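Local coordinates for protein Rho guanine nucleotide exchange factor TIAM2 (Mus musculus, PDB 3A8P) that activates the small GTPase Rac1 by stimulating its exchange of GDP for GTP, and uses its PHCCEx domain to bind membranes and partner proteins, at residues Y42-K47 with L51-T56; H90-S95 with T117-A122. All blocks are in the same frame, centred on the assembly; numbering follows the deposited sequence.

Interaction 1: Y42-K47 with L51-T56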
ATOM      1  N   TYR A  42      12.486  10.599  15.528  1.00 28.76           N
ATOM      2  CA  TYR A  42      11.522  11.665  15.746  1.00 27.37           C
ATOM      3  C   TYR A  42      10.488  11.224  16.762  1.00 26.82           C
ATOM      4  O   TYR A  42      10.209  10.037  16.892  1.00 26.34           O
ATOM      5  CB  TYR A  42      10.742  11.982  14.463  1.00 29.84           C
ATOM      6  CG  TYR A  42      11.520  12.557  13.305  1.00 34.67           C
ATOM      7  CD1 TYR A  42      11.859  13.908  13.273  1.00 36.13           C
ATOM      8  CD2 TYR A  42      11.882  11.760  12.220  1.00 34.30           C
ATOM      9  CE1 TYR A  42      12.531  14.453  12.191  1.00 37.93           C
ATOM     10  CE2 TYR A  42      12.559  12.294  11.130  1.00 37.10           C
ATOM     11  CZ  TYR A  42      12.876  13.643  11.121  1.00 39.28           C
ATOM     12  OH  TYR A  42      13.511  14.194  10.034  1.00 42.19           O
ATOM     13  N   TRP A  43       9.917  12.184  17.475  1.00 25.54           N
ATOM     14  CA  TRP A  43       8.832  11.881  18.382  1.00 25.96           C
ATOM     15  C   TRP A  43       7.667  12.027  17.402  1.00 27.72           C
ATOM     16  O   TRP A  43       7.459  13.104  16.834  1.00 25.43           O
ATOM     17  CB  TRP A  43       8.721  12.921  19.495  1.00 26.26           C
ATOM     18  CG  TRP A  43       7.488  12.729  20.315  1.00 27.70           C
ATOM     19  CD1 TRP A  43       6.333  13.452  20.240  1.00 28.69           C
ATOM     20  CD2 TRP A  43       7.259  11.703  21.286  1.00 27.71           C
ATOM     21  NE1 TRP A  43       5.395  12.938  21.101  1.00 28.52           N
ATOM     22  CE2 TRP A  43       5.936  11.863  21.757  1.00 28.95           C
ATOM     23  CE3 TRP A  43       8.042  10.663  21.805  1.00 29.18           C
ATOM     24  CZ2 TRP A  43       5.372  11.016  22.728  1.00 28.63           C
ATOM     25  CZ3 TRP A  43       7.481   9.818  22.775  1.00 31.21           C
ATOM     26  CH2 TRP A  43       6.156  10.004  23.222  1.00 28.46           C
ATOM     27  N   VAL A  44       6.920  10.950  17.190  1.00 26.15           N
ATOM     28  CA  VAL A  44       5.827  10.973  16.225  1.00 25.78           C
ATOM     29  C   VAL A  44       4.435  10.866  16.840  1.00 26.01           C
ATOM     30  O   VAL A  44       4.238  10.158  17.816  1.00 25.35           O
ATOM     31  CB  VAL A  44       6.025   9.826  15.192  1.00 24.97           C
ATOM     32  CG1 VAL A  44       4.842   9.751  14.229  1.00 26.44           C
ATOM     33  CG2 VAL A  44       7.314  10.049  14.425  1.00 24.25           C
ATOM     34  N   THR A  45       3.473  11.585  16.269  1.00 27.82           N
ATOM     35  CA  THR A  45       2.097  11.519  16.757  1.00 30.28           C
ATOM     36  C   THR A  45       1.140  11.242  15.593  1.00 30.77           C
ATOM     37  O   THR A  45       1.390  11.655  14.460  1.00 30.22           O
ATOM     38  CB  THR A  45       1.662  12.836  17.445  1.00 32.70           C
ATOM     39  OG1 THR A  45       1.523  13.871  16.462  1.00 34.39           O
ATOM     40  CG2 THR A  45       2.691  13.264  18.482  1.00 30.63           C
ATOM     41  N   LEU A  46       0.058  10.524  15.878  1.00 31.29           N
ATOM     42  CA  LEU A  46      -0.950  10.204  14.875  1.00 31.39           C
ATOM     43  C   LEU A  46      -2.237  10.912  15.271  1.00 32.47           C
ATOM     44  O   LEU A  46      -2.848  10.595  16.294  1.00 30.51           O
ATOM     45  CB  LEU A  46      -1.188   8.688  14.800  1.00 30.66           C
ATOM     46  CG  LEU A  46      -2.305   8.179  13.875  1.00 30.44           C
ATOM     47  CD1 LEU A  46      -2.038   8.582  12.424  1.00 28.11           C
ATOM     48  CD2 LEU A  46      -2.391   6.661  13.993  1.00 29.07           C
ATOM     49  N   LYS A  47      -2.628  11.880  14.451  1.00 34.67           N
ATOM     50  CA  LYS A  47      -3.829  12.681  14.674  1.00 36.94           C
ATOM     51  C   LYS A  47      -4.646  12.519  13.394  1.00 35.84           C
ATOM     52  O   LYS A  47      -4.213  12.946  12.327  1.00 36.64           O
ATOM     53  CB  LYS A  47      -3.412  14.138  14.882  1.00 40.35           C
ATOM     54  CG  LYS A  47      -4.459  15.038  15.502  1.00 46.44           C
ATOM     55  CD  LYS A  47      -3.833  16.371  15.919  1.00 50.28           C
ATOM     56  CE  LYS A  47      -4.863  17.285  16.569  1.00 52.99           C
ATOM     57  NZ  LYS A  47      -5.540  16.611  17.717  1.00 56.12           N
ATOM     58  N   LEU A  51       0.498  11.842  10.275  1.00 27.42           N
ATOM     59  CA  LEU A  51       1.607  11.531  11.160  1.00 27.16           C
ATOM     60  C   LEU A  51       2.440  12.800  11.241  1.00 27.22           C
ATOM     61  O   LEU A  51       2.962  13.265  10.230  1.00 28.24           O
ATOM     62  CB  LEU A  51       2.461  10.382  10.597  1.00 25.23           C
ATOM     63  CG  LEU A  51       1.859   8.974  10.653  1.00 27.55           C
ATOM     64  CD1 LEU A  51       2.653   8.011   9.757  1.00 24.18           C
ATOM     65  CD2 LEU A  51       1.857   8.494  12.109  1.00 26.89           C
ATOM     66  N   LEU A  52       2.540  13.367  12.440  1.00 28.64           N
ATOM     67  CA  LEU A  52       3.319  14.583  12.665  1.00 28.28           C
ATOM     68  C   LEU A  52       4.650  14.214  13.298  1.00 28.94           C
ATOM     69  O   LEU A  52       4.697  13.470  14.276  1.00 26.22           O
ATOM     70  CB  LEU A  52       2.557  15.530  13.588  1.00 29.69           C
ATOM     71  CG  LEU A  52       1.169  15.920  13.078  1.00 32.17           C
ATOM     72  CD1 LEU A  52       0.435  16.713  14.145  1.00 35.20           C
ATOM     73  CD2 LEU A  52       1.312  16.730  11.789  1.00 31.47           C
ATOM     74  N   PHE A  53       5.730  14.739  12.735  1.00 30.59           N
ATOM     75  CA  PHE A  53       7.068  14.451  13.228  1.00 31.70           C
ATOM     76  C   PHE A  53       7.647  15.634  13.995  1.00 33.66           C
ATOM     77  O   PHE A  53       7.733  16.735  13.468  1.00 33.83           O
ATOM     78  CB  PHE A  53       7.992  14.106  12.058  1.00 31.68           C
ATOM     79  CG  PHE A  53       7.625  12.839  11.339  1.00 33.22           C
ATOM     80  CD1 PHE A  53       8.527  11.781  11.268  1.00 34.62           C
ATOM     81  CD2 PHE A  53       6.383  12.700  10.730  1.00 34.89           C
ATOM     82  CE1 PHE A  53       8.199  10.601  10.599  1.00 33.53           C
ATOM     83  CE2 PHE A  53       6.043  11.518  10.057  1.00 35.91           C
ATOM     84  CZ  PHE A  53       6.955  10.470   9.993  1.00 33.16           C
ATOM     85  N   TYR A  54       8.043  15.397  15.242  1.00 33.47           N
ATOM     86  CA  TYR A  54       8.628  16.436  16.083  1.00 34.60           C
ATOM     87  C   TYR A  54      10.053  16.011  16.399  1.00 35.87           C
ATOM     88  O   TYR A  54      10.305  14.833  16.662  1.00 33.60           O
ATOM     89  CB  TYR A  54       7.849  16.565  17.392  1.00 33.77           C
ATOM     90  CG  TYR A  54       6.423  17.010  17.223  1.00 35.39           C
ATOM     91  CD1 TYR A  54       6.078  18.366  17.283  1.00 37.88           C
ATOM     92  CD2 TYR A  54       5.411  16.081  17.006  1.00 35.28           C
ATOM     93  CE1 TYR A  54       4.754  18.777  17.137  1.00 36.22           C
ATOM     94  CE2 TYR A  54       4.092  16.478  16.857  1.00 35.95           C
ATOM     95  CZ  TYR A  54       3.769  17.825  16.926  1.00 37.03           C
ATOM     96  OH  TYR A  54       2.456  18.206  16.806  1.00 38.71           O
ATOM     97  N   GLU A  55      10.987  16.954  16.380  1.00 36.44           N
ATOM     98  CA  GLU A  55      12.365  16.605  16.683  1.00 40.93           C
ATOM     99  C   GLU A  55      12.638  16.421  18.174  1.00 41.54           C
ATOM    100  O   GLU A  55      13.707  15.951  18.558  1.00 44.34           O
ATOM    101  CB  GLU A  55      13.317  17.637  16.073  1.00 45.77           C
ATOM    102  CG  GLU A  55      13.812  17.210  14.691  1.00 50.44           C
ATOM    103  CD  GLU A  55      14.400  18.345  13.880  1.00 53.88           C
ATOM    104  OE1 GLU A  55      14.920  18.068  12.776  1.00 54.60           O
ATOM    105  OE2 GLU A  55      14.335  19.508  14.339  1.00 57.44           O
ATOM    106  N   THR A  56      11.671  16.773  19.017  1.00 40.71           N
ATOM    107  CA  THR A  56      11.847  16.609  20.454  1.00 43.72           C
ATOM    108  C   THR A  56      10.570  16.103  21.110  1.00 43.81           C
ATOM    109  O   THR A  56       9.468  16.348  20.621  1.00 42.65           O
ATOM    110  CB  THR A  56      12.261  17.936  21.140  1.00 44.80           C
ATOM    111  OG1 THR A  56      11.174  18.868  21.078  1.00 47.77           O
ATOM    112  CG2 THR A  56      13.476  18.541  20.444  1.00 46.17           C
TER
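Trp-43 and Tyr-54 bond to each other twice through their backbones, Trp-43 N giving to Tyr-54 O at 2.8 Å and Tyr-54 N giving back to Trp-43 O at 2.9 Å. Thr-45 and Leu-52 repeat this reciprocal pairing two residues on. Between and beyond these antiparallel hydrogen-bonded pairs lie the non-hydrogen-bonded pairs Val-44 with Phe-53 and Leu-46 with Leu-51, where CA-H...O contacts supplement the ladder: Val-44 CA stands 3.4 Å from Leu-52 O.

The side chains alternate between two faces. On the face of Val-44, Phe-53, Leu-46 and Leu-51, the CG2 methyl of Val-44 sits over the Phe-53 ring in a CH-pi contact, 4.1 Å from its centroid. An edge of the same ring is turned to the face of Tyr-42 in an offset edge-to-face pair, with the planes at 83° and Phe-53 CD1 3.5 Å from Tyr-42 CD2. Leu-51 CD2 wedges between Val-44 CG1 and Leu-46 CD1, 3.9 Å from each. Trp-115 of helix 109-130 covers Val-44 and Leu-51, so this face belongs to the buried core.

The other face carries Trp-43, Thr-45, Leu-52 and Tyr-54. Thr-45 holds OG1 between its backbone N and carbonyl carbon (chi1 70°), which turns the hydroxyl oxygen toward the neighbouring strand, against Leu-52 CB and at the edge of the Tyr-54 ring. The edge of the Trp-43 indole looks toward Tyr-54, CD1 4.3 Å from Tyr-54 CD2, and the rings of Trp-16 and Tyr-57 meet the indole edge-to-face.

With strand 11-26 bonded along 40-47 and strand 70-73 along 50-54, the arrangement is a beta hairpin inside the first antiparallel sheet of a pleckstrin homology domain.

Interaction 2: H90-S95 with T117-A122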
ATOM      1  N   HIS A  90      12.210  -4.635  14.592  1.00 26.58           N
ATOM      2  CA  HIS A  90      11.030  -3.808  14.819  1.00 26.87           C
ATOM      3  C   HIS A  90      10.775  -2.778  13.716  1.00 26.02           C
ATOM      4  O   HIS A  90      10.172  -1.724  13.950  1.00 25.59           O
ATOM      5  CB  HIS A  90      11.156  -3.119  16.182  1.00 25.97           C
ATOM      6  CG  HIS A  90      11.614  -4.042  17.265  1.00 25.00           C
ATOM      7  ND1 HIS A  90      12.504  -3.659  18.247  1.00 26.13           N
ATOM      8  CD2 HIS A  90      11.341  -5.350  17.495  1.00 25.98           C
ATOM      9  CE1 HIS A  90      12.763  -4.692  19.030  1.00 26.87           C
ATOM     10  NE2 HIS A  90      12.070  -5.731  18.594  1.00 28.40           N
ATOM     11  N   VAL A  91      11.221  -3.097  12.506  1.00 24.11           N
ATOM     12  CA  VAL A  91      11.015  -2.206  11.378  1.00 24.25           C
ATOM     13  C   VAL A  91       9.654  -2.474  10.730  1.00 23.29           C
ATOM     14  O   VAL A  91       9.213  -3.623  10.653  1.00 24.30           O
ATOM     15  CB  VAL A  91      12.094  -2.418  10.281  1.00 24.61           C
ATOM     16  CG1 VAL A  91      11.725  -1.610   9.035  1.00 22.30           C
ATOM     17  CG2 VAL A  91      13.477  -2.020  10.800  1.00 21.91           C
ATOM     18  N   PHE A  92       8.971  -1.414  10.313  1.00 21.05           N
ATOM     19  CA  PHE A  92       7.718  -1.574   9.589  1.00 21.90           C
ATOM     20  C   PHE A  92       7.741  -0.606   8.421  1.00 24.44           C
ATOM     21  O   PHE A  92       8.509   0.366   8.418  1.00 23.40           O
ATOM     22  CB  PHE A  92       6.452  -1.390  10.452  1.00 22.51           C
ATOM     23  CG  PHE A  92       6.338  -0.071  11.160  1.00 23.49           C
ATOM     24  CD1 PHE A  92       6.876   0.098  12.434  1.00 23.81           C
ATOM     25  CD2 PHE A  92       5.569   0.961  10.614  1.00 24.70           C
ATOM     26  CE1 PHE A  92       6.639   1.270  13.164  1.00 21.46           C
ATOM     27  CE2 PHE A  92       5.325   2.135  11.330  1.00 23.94           C
ATOM     28  CZ  PHE A  92       5.859   2.290  12.610  1.00 25.48           C
ATOM     29  N   CYS A  93       6.901  -0.874   7.431  1.00 24.45           N
ATOM     30  CA  CYS A  93       6.892  -0.082   6.219  1.00 25.34           C
ATOM     31  C   CYS A  93       5.534   0.482   5.845  1.00 25.17           C
ATOM     32  O   CYS A  93       4.551  -0.248   5.757  1.00 25.02           O
ATOM     33  CB  CYS A  93       7.421  -0.956   5.073  1.00 26.62           C
ATOM     34  SG  CYS A  93       7.666  -0.104   3.506  1.00 30.65           S
ATOM     35  N   LEU A  94       5.485   1.790   5.622  1.00 26.03           N
ATOM     36  CA  LEU A  94       4.240   2.427   5.215  1.00 25.62           C
ATOM     37  C   LEU A  94       4.326   2.895   3.771  1.00 26.94           C
ATOM     38  O   LEU A  94       5.276   3.576   3.382  1.00 27.03           O
ATOM     39  CB  LEU A  94       3.910   3.632   6.101  1.00 24.17           C
ATOM     40  CG  LEU A  94       2.560   4.294   5.769  1.00 25.36           C
ATOM     41  CD1 LEU A  94       1.956   4.892   7.029  1.00 26.67           C
ATOM     42  CD2 LEU A  94       2.741   5.358   4.684  1.00 26.25           C
ATOM     43  N   SER A  95       3.341   2.499   2.977  1.00 26.12           N
ATOM     44  CA  SER A  95       3.264   2.926   1.589  1.00 26.67           C
ATOM     45  C   SER A  95       1.956   3.709   1.517  1.00 25.51           C
ATOM     46  O   SER A  95       0.894   3.187   1.875  1.00 24.53           O
ATOM     47  CB  SER A  95       3.255   1.721   0.625  1.00 25.48           C
ATOM     48  OG  SER A  95       2.303   0.740   0.975  1.00 25.62           O
ATOM     49  N   THR A 117      -1.598  -1.203  13.994  1.00 24.10           N
ATOM     50  CA  THR A 117      -3.015  -1.216  14.328  1.00 23.33           C
ATOM     51  C   THR A 117      -3.586   0.204  14.309  1.00 24.21           C
ATOM     52  O   THR A 117      -4.661   0.452  13.754  1.00 24.76           O
ATOM     53  CB  THR A 117      -3.245  -1.837  15.730  1.00 25.52           C
ATOM     54  OG1 THR A 117      -2.828  -3.209  15.720  1.00 23.91           O
ATOM     55  CG2 THR A 117      -4.728  -1.755  16.131  1.00 24.61           C
ATOM     56  N   ALA A 118      -2.850   1.131  14.916  1.00 23.06           N
ATOM     57  CA  ALA A 118      -3.262   2.529  14.987  1.00 25.99           C
ATOM     58  C   ALA A 118      -3.428   3.163  13.600  1.00 24.56           C
ATOM     59  O   ALA A 118      -4.462   3.756  13.301  1.00 25.54           O
ATOM     60  CB  ALA A 118      -2.239   3.338  15.830  1.00 22.06           C
ATOM     61  N   ILE A 119      -2.417   3.027  12.751  1.00 25.84           N
ATOM     62  CA  ILE A 119      -2.474   3.614  11.415  1.00 25.45           C
ATOM     63  C   ILE A 119      -3.593   3.010  10.575  1.00 26.67           C
ATOM     64  O   ILE A 119      -4.346   3.734   9.917  1.00 26.93           O
ATOM     65  CB  ILE A 119      -1.115   3.462  10.701  1.00 25.61           C
ATOM     66  CG1 ILE A 119      -0.076   4.321  11.432  1.00 26.24           C
ATOM     67  CG2 ILE A 119      -1.231   3.879   9.230  1.00 25.77           C
ATOM     68  CD1 ILE A 119       1.358   4.068  11.023  1.00 22.83           C
ATOM     69  N   HIS A 120      -3.723   1.688  10.604  1.00 25.47           N
ATOM     70  CA  HIS A 120      -4.774   1.038   9.836  1.00 24.11           C
ATOM     71  C   HIS A 120      -6.145   1.424  10.354  1.00 25.58           C
ATOM     72  O   HIS A 120      -7.073   1.600   9.564  1.00 24.98           O
ATOM     73  CB  HIS A 120      -4.602  -0.485   9.869  1.00 24.49           C
ATOM     74  CG  HIS A 120      -3.549  -0.981   8.929  1.00 24.62           C
ATOM     75  ND1 HIS A 120      -3.051  -2.265   8.974  1.00 24.88           N
ATOM     76  CD2 HIS A 120      -2.908  -0.364   7.906  1.00 23.22           C
ATOM     77  CE1 HIS A 120      -2.148  -2.418   8.020  1.00 24.61           C
ATOM     78  NE2 HIS A 120      -2.043  -1.280   7.357  1.00 24.71           N
ATOM     79  N   SER A 121      -6.281   1.561  11.673  1.00 25.99           N
ATOM     80  CA  SER A 121      -7.572   1.943  12.252  1.00 27.84           C
ATOM     81  C   SER A 121      -7.974   3.358  11.856  1.00 26.88           C
ATOM     82  O   SER A 121      -9.137   3.619  11.568  1.00 28.04           O
ATOM     83  CB  SER A 121      -7.538   1.826  13.778  1.00 26.60           C
ATOM     84  OG  SER A 121      -7.382   0.474  14.160  1.00 29.82           O
ATOM     85  N   ALA A 122      -7.011   4.273  11.854  1.00 28.42           N
ATOM     86  CA  ALA A 122      -7.281   5.654  11.468  1.00 27.93           C
ATOM     87  C   ALA A 122      -7.746   5.670  10.010  1.00 29.05           C
ATOM     88  O   ALA A 122      -8.753   6.298   9.675  1.00 27.82           O
ATOM     89  CB  ALA A 122      -6.025   6.493  11.627  1.00 28.71           C
TER
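The C-terminal helix of a pleckstrin homology domain closes one end of the beta sandwich, and here Ile-119 of that helix, 109-130, points into the core toward Phe-92 and Leu-94 of strand 91-95. The contact is wholly apolar and small, burying 103 Å² in all, and no hydrogen bond crosses it.

Its closest meeting is between methyl groups. Leu-94 CD1 lies 4.0 Å from Ile-119 CG2 and 4.1 Å from Ile-119 CD1, so one leucine methyl touches both arms of the isoleucine. Leucine CG lies opposite the backbone N (chi1 -177°), a setting that extends the side chain from the strand to the helix, although the CA atoms of the two residues remain 9.2 Å apart. From the helix, the longer arm of Ile-119 is nearly fully extended (chi2 168°), and its tip, CD1, comes within 4.4 Å of Phe-92 CE2, approaching the ring obliquely. Phe-92 also meets the ring of Phe-104 on the neighbouring strand 101-105, while Val-79 of strand 78-81 touches both Phe-92 and Ile-119; the isoleucine thus joins a cluster drawn from several strands.

Polar groups of the helix are held separately. Thr-117 O accepts two bonds, from Ser-121 N at 2.9 Å and from Ser-121 OG at 2.8 Å, which reach it from opposite faces of the carbonyl plane. Buried His-120 uses both ring nitrogens, NE2 with the backbone N of Val-79 and ND1 with the hydroxyl of Ser-204 on helix 171-206, tying this helix to the sheet and to the helical part of the module.

Packing of apolar side chains from the C-terminal helix against the core residues of the strands, at one open end of the beta sandwich, is characteristic of the PH fold.

Overall arrangement
Interaction 1 comes first along the chain, and interaction 2 opens only after it has closed; their centres lie 14 Å apart within one PH domain. Strands 40-47 and 50-54 belong to the same curled antiparallel sheet as strand 91-95, linked through strands 11-26 and 101-105. The two contacts also meet directly: Leu-46 CD2 packs 3.6 Å from Ala-118 O on helix 109-130, and Leu-51 CD1 lies 4.2 Å from Leu-94 CD1. The hairpin, the later strand and the helix therefore share one continuous hydrophobic core, forming the PH portion of the PHCCEx module to which the helical CC-Ex region is joined.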